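Long-range contact in regulatory protein SWI6 (Saccharomyces cerevisiae, PDB 1SW6), which partners SWI4 or MBP1 in the SBF and MBF complexes that drive cell-cycle-dependent transcription, and is represented here by its ankyrin-repeat domain: residues D198-I210 with M275-I289. Sequence-based numbering, arbitrary orientation.
Sequences DSMNRTILHHIII and MLNAQDSNGDTCLNI
With CG anti to its carbonyl carbon (chi1 -81°), His-206 turns its ring off helix 204-212 toward Asp-284, while CG of Asp-280, lodged between its backbone N and carbonyl carbon (chi1 68°), brings the carboxylate alongside Arg-202. This junction of the third and fourth ankyrin repeats illustrates how a histidine in the TPLH-like motif, here Thr-203 to His-206, ties a helix to neighbouring turns. Its ND1 accepts from Thr-203 N (3.1 Å), completing a capping box, and its NE2 donates to Asp-284 O (2.8 Å), which Asp-280 N reaches from the opposite face of the carbonyl plane. Asp-280 CB sits over one ring face in a CH-pi contact, and Ile-289 CD1 meets the edge at CD2. A leucine in place of His-206 would probably leave Asp-284 O without this second donor and Thr-203 N without its acceptor, weakening the link between helix start and neighbouring turn. Nearby, the extended Arg-202 sends NE straight to the anti lone pair of Asp-280 OD2 in a salt bridge (3.1 Å, 166°), the two planes nearly coplanar, and Ser-281 N bonds Met-200 O (3.0 Å). On the apolar side, Leu-205 CG packs on Met-275 SD (3.4 Å), and Ile-209 and Ile-210 close tightly on Ile-289 CG2. Polar bonds thus join the two turns and probably help set their spacing, while apolar packing seats helix 204-212 against helices 268-276 and 286-293.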
ATOM      1  N   ASP A 198      -9.966  15.822  -5.499  1.00 42.18           N
ATOM      2  CA  ASP A 198      -8.734  15.356  -6.121  1.00 43.97           C
ATOM      3  C   ASP A 198      -8.668  15.673  -7.618  1.00 46.30           C
ATOM      4  O   ASP A 198      -9.490  16.432  -8.142  1.00 47.26           O
ATOM      5  CB  ASP A 198      -8.564  13.851  -5.866  1.00 43.20           C
ATOM      6  CG  ASP A 198      -9.654  13.015  -6.502  1.00 42.18           C
ATOM      7  OD1 ASP A 198      -9.746  11.815  -6.162  1.00 43.64           O
ATOM      8  OD2 ASP A 198     -10.407  13.538  -7.354  1.00 43.55           O
ATOM      9  N   SER A 199      -7.686  15.096  -8.304  1.00 47.38           N
ATOM     10  CA  SER A 199      -7.508  15.339  -9.729  1.00 48.63           C
ATOM     11  C   SER A 199      -8.683  14.881 -10.591  1.00 49.24           C
ATOM     12  O   SER A 199      -8.740  15.188 -11.781  1.00 48.79           O
ATOM     13  CB  SER A 199      -6.218  14.673 -10.203  1.00 49.42           C
ATOM     14  OG  SER A 199      -5.112  15.230  -9.517  1.00 50.58           O
ATOM     15  N   MET A 200      -9.612  14.153  -9.986  1.00 49.89           N
ATOM     16  CA  MET A 200     -10.801  13.656 -10.677  1.00 49.57           C
ATOM     17  C   MET A 200     -12.015  14.436 -10.164  1.00 47.47           C
ATOM     18  O   MET A 200     -13.164  14.052 -10.398  1.00 46.13           O
ATOM     19  CB  MET A 200     -10.994  12.172 -10.364  1.00 53.26           C
ATOM     20  CG  MET A 200      -9.938  11.258 -10.950  1.00 58.01           C
ATOM     21  SD  MET A 200     -10.173  11.055 -12.736  1.00 65.05           S
ATOM     22  CE  MET A 200     -11.576   9.922 -12.743  1.00 62.26           C
ATOM     23  N   ASN A 201     -11.742  15.531  -9.463  1.00 45.45           N
ATOM     24  CA  ASN A 201     -12.783  16.354  -8.854  1.00 43.26           C
ATOM     25  C   ASN A 201     -13.662  15.484  -7.957  1.00 41.73           C
ATOM     26  O   ASN A 201     -14.859  15.719  -7.822  1.00 40.69           O
ATOM     27  CB  ASN A 201     -13.643  17.055  -9.910  1.00 46.10           C
ATOM     28  CG  ASN A 201     -12.852  18.044 -10.743  1.00 47.09           C
ATOM     29  OD1 ASN A 201     -11.976  18.743 -10.237  1.00 49.31           O
ATOM     30  ND2 ASN A 201     -13.166  18.114 -12.024  1.00 50.02           N
ATOM     31  N   ARG A 202     -13.057  14.468  -7.352  1.00 39.34           N
ATOM     32  CA  ARG A 202     -13.788  13.587  -6.455  1.00 37.45           C
ATOM     33  C   ARG A 202     -13.618  14.048  -5.017  1.00 36.71           C
ATOM     34  O   ARG A 202     -12.501  14.309  -4.554  1.00 36.23           O
ATOM     35  CB  ARG A 202     -13.315  12.145  -6.621  1.00 36.59           C
ATOM     36  CG  ARG A 202     -13.945  11.489  -7.829  1.00 37.86           C
ATOM     37  CD  ARG A 202     -13.321  10.149  -8.162  1.00 40.81           C
ATOM     38  NE  ARG A 202     -14.081   9.479  -9.213  1.00 42.93           N
ATOM     39  CZ  ARG A 202     -13.749   8.309  -9.742  1.00 45.38           C
ATOM     40  NH1 ARG A 202     -12.657   7.678  -9.318  1.00 44.59           N
ATOM     41  NH2 ARG A 202     -14.516   7.764 -10.687  1.00 46.51           N
ATOM     42  N   THR A 203     -14.740  14.160  -4.317  1.00 35.18           N
ATOM     43  CA  THR A 203     -14.745  14.601  -2.927  1.00 34.22           C
ATOM     44  C   THR A 203     -14.570  13.411  -1.997  1.00 34.67           C
ATOM     45  O   THR A 203     -14.435  12.266  -2.452  1.00 32.84           O
ATOM     46  CB  THR A 203     -16.073  15.276  -2.594  1.00 35.01           C
ATOM     47  OG1 THR A 203     -17.099  14.275  -2.475  1.00 33.81           O
ATOM     48  CG2 THR A 203     -16.453  16.243  -3.724  1.00 32.14           C
ATOM     49  N   ILE A 204     -14.580  13.684  -0.692  1.00 34.43           N
ATOM     50  CA  ILE A 204     -14.432  12.629   0.294  1.00 33.73           C
ATOM     51  C   ILE A 204     -15.612  11.659   0.183  1.00 33.69           C
ATOM     52  O   ILE A 204     -15.460  10.460   0.417  1.00 32.20           O
ATOM     53  CB  ILE A 204     -14.357  13.205   1.731  1.00 35.78           C
ATOM     54  CG1 ILE A 204     -14.081  12.076   2.727  1.00 37.67           C
ATOM     55  CG2 ILE A 204     -15.640  13.915   2.086  1.00 36.91           C
ATOM     56  CD1 ILE A 204     -12.658  11.518   2.606  1.00 39.35           C
ATOM     57  N   LEU A 205     -16.786  12.172  -0.187  1.00 32.90           N
ATOM     58  CA  LEU A 205     -17.961  11.309  -0.327  1.00 34.06           C
ATOM     59  C   LEU A 205     -17.825  10.373  -1.508  1.00 32.73           C
ATOM     60  O   LEU A 205     -18.290   9.247  -1.459  1.00 32.94           O
ATOM     61  CB  LEU A 205     -19.249  12.119  -0.498  1.00 33.71           C
ATOM     62  CG  LEU A 205     -19.776  12.851   0.732  1.00 36.68           C
ATOM     63  CD1 LEU A 205     -21.163  13.441   0.433  1.00 35.83           C
ATOM     64  CD2 LEU A 205     -19.850  11.867   1.904  1.00 36.57           C
ATOM     65  N   HIS A 206     -17.201  10.835  -2.584  1.00 33.90           N
ATOM     66  CA  HIS A 206     -17.043   9.971  -3.748  1.00 34.24           C
ATOM     67  C   HIS A 206     -16.186   8.783  -3.352  1.00 34.20           C
ATOM     68  O   HIS A 206     -16.481   7.653  -3.715  1.00 34.21           O
ATOM     69  CB  HIS A 206     -16.365  10.708  -4.905  1.00 33.18           C
ATOM     70  CG  HIS A 206     -17.287  11.574  -5.701  1.00 33.28           C
ATOM     71  ND1 HIS A 206     -17.294  12.947  -5.596  1.00 32.09           N
ATOM     72  CD2 HIS A 206     -18.221  11.261  -6.633  1.00 33.43           C
ATOM     73  CE1 HIS A 206     -18.188  13.445  -6.430  1.00 32.69           C
ATOM     74  NE2 HIS A 206     -18.765  12.444  -7.071  1.00 33.11           N
ATOM     75  N   HIS A 207     -15.128   9.051  -2.596  1.00 32.90           N
ATOM     76  CA  HIS A 207     -14.220   7.999  -2.169  1.00 34.46           C
ATOM     77  C   HIS A 207     -14.858   7.022  -1.193  1.00 33.37           C
ATOM     78  O   HIS A 207     -14.589   5.822  -1.266  1.00 34.60           O
ATOM     79  CB  HIS A 207     -12.942   8.610  -1.568  1.00 35.35           C
ATOM     80  CG  HIS A 207     -12.046   9.250  -2.584  1.00 37.82           C
ATOM     81  ND1 HIS A 207     -11.327   8.521  -3.510  1.00 38.96           N
ATOM     82  CD2 HIS A 207     -11.773  10.553  -2.841  1.00 38.99           C
ATOM     83  CE1 HIS A 207     -10.654   9.348  -4.292  1.00 40.25           C
ATOM     84  NE2 HIS A 207     -10.906  10.586  -3.907  1.00 39.55           N
ATOM     85  N   ILE A 208     -15.705   7.517  -0.290  1.00 32.33           N
ATOM     86  CA  ILE A 208     -16.368   6.642   0.675  1.00 31.08           C
ATOM     87  C   ILE A 208     -17.186   5.625  -0.119  1.00 32.92           C
ATOM     88  O   ILE A 208     -17.086   4.413   0.088  1.00 30.29           O
ATOM     89  CB  ILE A 208     -17.311   7.432   1.621  1.00 30.21           C
ATOM     90  CG1 ILE A 208     -16.486   8.328   2.559  1.00 31.28           C
ATOM     91  CG2 ILE A 208     -18.185   6.460   2.412  1.00 29.32           C
ATOM     92  CD1 ILE A 208     -17.297   9.056   3.596  1.00 26.31           C
ATOM     93  N   ILE A 209     -17.989   6.133  -1.045  1.00 32.60           N
ATOM     94  CA  ILE A 209     -18.803   5.277  -1.880  1.00 34.72           C
ATOM     95  C   ILE A 209     -17.952   4.334  -2.726  1.00 34.90           C
ATOM     96  O   ILE A 209     -18.268   3.157  -2.825  1.00 33.86           O
ATOM     97  CB  ILE A 209     -19.722   6.126  -2.774  1.00 35.45           C
ATOM     98  CG1 ILE A 209     -21.049   6.374  -2.046  1.00 36.28           C
ATOM     99  CG2 ILE A 209     -19.963   5.433  -4.102  1.00 37.97           C
ATOM    100  CD1 ILE A 209     -20.917   7.100  -0.728  1.00 36.30           C
ATOM    101  N   ILE A 210     -16.877   4.836  -3.335  1.00 36.72           N
ATOM    102  CA  ILE A 210     -16.027   3.959  -4.143  1.00 38.78           C
ATOM    103  C   ILE A 210     -15.564   2.787  -3.283  1.00 38.74           C
ATOM    104  O   ILE A 210     -15.497   1.644  -3.739  1.00 39.71           O
ATOM    105  CB  ILE A 210     -14.762   4.678  -4.671  1.00 38.72           C
ATOM    106  CG1 ILE A 210     -15.134   5.730  -5.711  1.00 39.72           C
ATOM    107  CG2 ILE A 210     -13.810   3.659  -5.279  1.00 39.89           C
ATOM    108  CD1 ILE A 210     -15.806   5.182  -6.927  1.00 41.67           C
ATOM    109  N   MET A 275     -21.307  19.317  -1.270  1.00 38.40           N
ATOM    110  CA  MET A 275     -20.686  18.020  -1.373  1.00 37.98           C
ATOM    111  C   MET A 275     -21.595  16.878  -1.738  1.00 36.31           C
ATOM    112  O   MET A 275     -21.271  16.088  -2.631  1.00 36.38           O
ATOM    113  CB  MET A 275     -19.969  17.694  -0.061  1.00 40.57           C
ATOM    114  CG  MET A 275     -19.096  16.457  -0.129  1.00 42.72           C
ATOM    115  SD  MET A 275     -18.564  15.962   1.504  1.00 50.78           S
ATOM    116  CE  MET A 275     -17.281  17.176   1.804  1.00 46.61           C
ATOM    117  N   LEU A 276     -22.728  16.789  -1.046  1.00 34.80           N
ATOM    118  CA  LEU A 276     -23.659  15.699  -1.250  1.00 33.94           C
ATOM    119  C   LEU A 276     -23.980  15.391  -2.700  1.00 35.45           C
ATOM    120  O   LEU A 276     -23.948  14.229  -3.092  1.00 35.29           O
ATOM    121  CB  LEU A 276     -24.956  15.936  -0.465  1.00 33.42           C
ATOM    122  CG  LEU A 276     -26.014  14.821  -0.583  1.00 35.86           C
ATOM    123  CD1 LEU A 276     -25.432  13.479  -0.132  1.00 34.81           C
ATOM    124  CD2 LEU A 276     -27.239  15.166   0.268  1.00 35.12           C
ATOM    125  N   ASN A 277     -24.275  16.419  -3.486  1.00 34.71           N
ATOM    126  CA  ASN A 277     -24.626  16.235  -4.893  1.00 37.39           C
ATOM    127  C   ASN A 277     -23.562  16.749  -5.864  1.00 38.54           C
ATOM    128  O   ASN A 277     -23.865  17.032  -7.020  1.00 38.45           O
ATOM    129  CB  ASN A 277     -25.967  16.924  -5.190  1.00 36.51           C
ATOM    130  CG  ASN A 277     -27.086  16.445  -4.274  1.00 36.39           C
ATOM    131  OD1 ASN A 277     -27.423  15.262  -4.250  1.00 35.43           O
ATOM    132  ND2 ASN A 277     -27.663  17.366  -3.512  1.00 35.55           N
ATOM    133  N   ALA A 278     -22.320  16.863  -5.398  1.00 38.86           N
ATOM    134  CA  ALA A 278     -21.223  17.332  -6.240  1.00 39.73           C
ATOM    135  C   ALA A 278     -20.899  16.308  -7.330  1.00 41.63           C
ATOM    136  O   ALA A 278     -20.966  15.097  -7.103  1.00 41.37           O
ATOM    137  CB  ALA A 278     -19.984  17.580  -5.385  1.00 40.57           C
ATOM    138  N   GLN A 279     -20.527  16.791  -8.511  1.00 42.25           N
ATOM    139  CA  GLN A 279     -20.201  15.900  -9.616  1.00 43.78           C
ATOM    140  C   GLN A 279     -18.709  15.849  -9.864  1.00 44.38           C
ATOM    141  O   GLN A 279     -18.039  16.879  -9.818  1.00 44.03           O
ATOM    142  CB  GLN A 279     -20.908  16.365 -10.887  1.00 44.34           C
ATOM    143  CG  GLN A 279     -22.405  16.123 -10.880  1.00 46.39           C
ATOM    144  CD  GLN A 279     -23.104  16.831 -12.023  1.00 47.65           C
ATOM    145  OE1 GLN A 279     -23.291  18.043 -11.986  1.00 49.41           O
ATOM    146  NE2 GLN A 279     -23.481  16.080 -13.049  1.00 47.16           N
ATOM    147  N   ASP A 280     -18.189  14.651 -10.119  1.00 45.64           N
ATOM    148  CA  ASP A 280     -16.769  14.498 -10.391  1.00 47.06           C
ATOM    149  C   ASP A 280     -16.528  14.783 -11.869  1.00 47.98           C
ATOM    150  O   ASP A 280     -17.413  15.303 -12.550  1.00 47.83           O
ATOM    151  CB  ASP A 280     -16.287  13.085 -10.026  1.00 46.39           C
ATOM    152  CG  ASP A 280     -16.853  12.006 -10.937  1.00 46.20           C
ATOM    153  OD1 ASP A 280     -17.678  12.312 -11.823  1.00 47.23           O
ATOM    154  OD2 ASP A 280     -16.465  10.830 -10.759  1.00 47.26           O
ATOM    155  N   SER A 281     -15.342  14.432 -12.363  1.00 49.03           N
ATOM    156  CA  SER A 281     -14.986  14.682 -13.762  1.00 50.46           C
ATOM    157  C   SER A 281     -15.823  13.944 -14.795  1.00 50.61           C
ATOM    158  O   SER A 281     -15.890  14.366 -15.952  1.00 51.07           O
ATOM    159  CB  SER A 281     -13.506  14.380 -13.993  1.00 50.34           C
ATOM    160  OG  SER A 281     -12.711  15.449 -13.511  1.00 53.13           O
ATOM    161  N   ASN A 282     -16.445  12.841 -14.390  1.00 50.55           N
ATOM    162  CA  ASN A 282     -17.293  12.075 -15.297  1.00 50.11           C
ATOM    163  C   ASN A 282     -18.702  12.641 -15.183  1.00 49.69           C
ATOM    164  O   ASN A 282     -19.597  12.280 -15.945  1.00 49.53           O
ATOM    165  CB  ASN A 282     -17.300  10.583 -14.924  1.00 50.01           C
ATOM    166  CG  ASN A 282     -15.906   9.969 -14.937  1.00 52.11           C
ATOM    167  OD1 ASN A 282     -15.050  10.372 -15.723  1.00 53.90           O
ATOM    168  ND2 ASN A 282     -15.678   8.978 -14.074  1.00 49.95           N
ATOM    169  N   GLY A 283     -18.886  13.544 -14.223  1.00 49.40           N
ATOM    170  CA  GLY A 283     -20.190  14.145 -14.005  1.00 47.44           C
ATOM    171  C   GLY A 283     -21.038  13.299 -13.070  1.00 46.05           C
ATOM    172  O   GLY A 283     -22.248  13.504 -12.968  1.00 46.80           O
ATOM    173  N   ASP A 284     -20.399  12.348 -12.394  1.00 43.54           N
ATOM    174  CA  ASP A 284     -21.080  11.455 -11.455  1.00 43.18           C
ATOM    175  C   ASP A 284     -21.136  12.009 -10.043  1.00 41.87           C
ATOM    176  O   ASP A 284     -20.152  12.572  -9.543  1.00 40.73           O
ATOM    177  CB  ASP A 284     -20.368  10.101 -11.332  1.00 44.26           C
ATOM    178  CG  ASP A 284     -20.557   9.214 -12.541  1.00 47.00           C
ATOM    179  OD1 ASP A 284     -21.683   9.176 -13.083  1.00 46.60           O
ATOM    180  OD2 ASP A 284     -19.579   8.531 -12.929  1.00 46.83           O
ATOM    181  N   THR A 285     -22.282  11.827  -9.399  1.00 38.80           N
ATOM    182  CA  THR A 285     -22.430  12.224  -8.014  1.00 37.57           C
ATOM    183  C   THR A 285     -22.065  10.926  -7.286  1.00 38.19           C
ATOM    184  O   THR A 285     -22.025   9.863  -7.912  1.00 36.16           O
ATOM    185  CB  THR A 285     -23.871  12.585  -7.687  1.00 35.55           C
ATOM    186  OG1 THR A 285     -24.720  11.498  -8.049  1.00 33.79           O
ATOM    187  CG2 THR A 285     -24.288  13.838  -8.425  1.00 34.60           C
ATOM    188  N   CYS A 286     -21.794  10.984  -5.985  1.00 37.76           N
ATOM    189  CA  CYS A 286     -21.457   9.751  -5.296  1.00 37.09           C
ATOM    190  C   CYS A 286     -22.651   8.800  -5.397  1.00 36.63           C
ATOM    191  O   CYS A 286     -22.492   7.581  -5.478  1.00 37.66           O
ATOM    192  CB  CYS A 286     -21.052  10.023  -3.836  1.00 38.25           C
ATOM    193  SG  CYS A 286     -22.276  10.778  -2.732  1.00 38.58           S
ATOM    194  N   LEU A 287     -23.850   9.360  -5.441  1.00 35.75           N
ATOM    195  CA  LEU A 287     -25.048   8.535  -5.559  1.00 35.40           C
ATOM    196  C   LEU A 287     -25.073   7.753  -6.875  1.00 35.62           C
ATOM    197  O   LEU A 287     -25.488   6.593  -6.902  1.00 33.81           O
ATOM    198  CB  LEU A 287     -26.308   9.403  -5.471  1.00 34.15           C
ATOM    199  CG  LEU A 287     -27.625   8.658  -5.669  1.00 35.51           C
ATOM    200  CD1 LEU A 287     -27.779   7.581  -4.587  1.00 34.54           C
ATOM    201  CD2 LEU A 287     -28.784   9.652  -5.636  1.00 33.39           C
ATOM    202  N   ASN A 288     -24.645   8.399  -7.962  1.00 37.29           N
ATOM    203  CA  ASN A 288     -24.636   7.764  -9.282  1.00 38.35           C
ATOM    204  C   ASN A 288     -23.597   6.640  -9.341  1.00 38.23           C
ATOM    205  O   ASN A 288     -23.814   5.624  -9.993  1.00 39.03           O
ATOM    206  CB  ASN A 288     -24.363   8.803 -10.379  1.00 38.08           C
ATOM    207  CG  ASN A 288     -25.063   8.453 -11.698  1.00 40.30           C
ATOM    208  OD1 ASN A 288     -25.630   7.373 -11.835  1.00 40.17           O
ATOM    209  ND2 ASN A 288     -25.017   9.367 -12.669  1.00 39.07           N
ATOM    210  N   ILE A 289     -22.464   6.831  -8.664  1.00 38.68           N
ATOM    211  CA  ILE A 289     -21.416   5.815  -8.600  1.00 37.28           C
ATOM    212  C   ILE A 289     -21.967   4.654  -7.775  1.00 37.76           C
ATOM    213  O   ILE A 289     -21.747   3.480  -8.088  1.00 37.89           O
ATOM    214  CB  ILE A 289     -20.150   6.364  -7.894  1.00 38.76           C
ATOM    215  CG1 ILE A 289     -19.406   7.328  -8.828  1.00 38.11           C
ATOM    216  CG2 ILE A 289     -19.259   5.208  -7.425  1.00 37.57           C
ATOM    217  CD1 ILE A 289     -18.271   8.076  -8.163  1.00 37.54           C
TER
HETATM  218  O   HOH W   1     -16.662  17.608  -7.013  1.00 51.10           O
HETATM  219  O   HOH W   2     -19.435  14.213  -3.494  1.00 35.68           O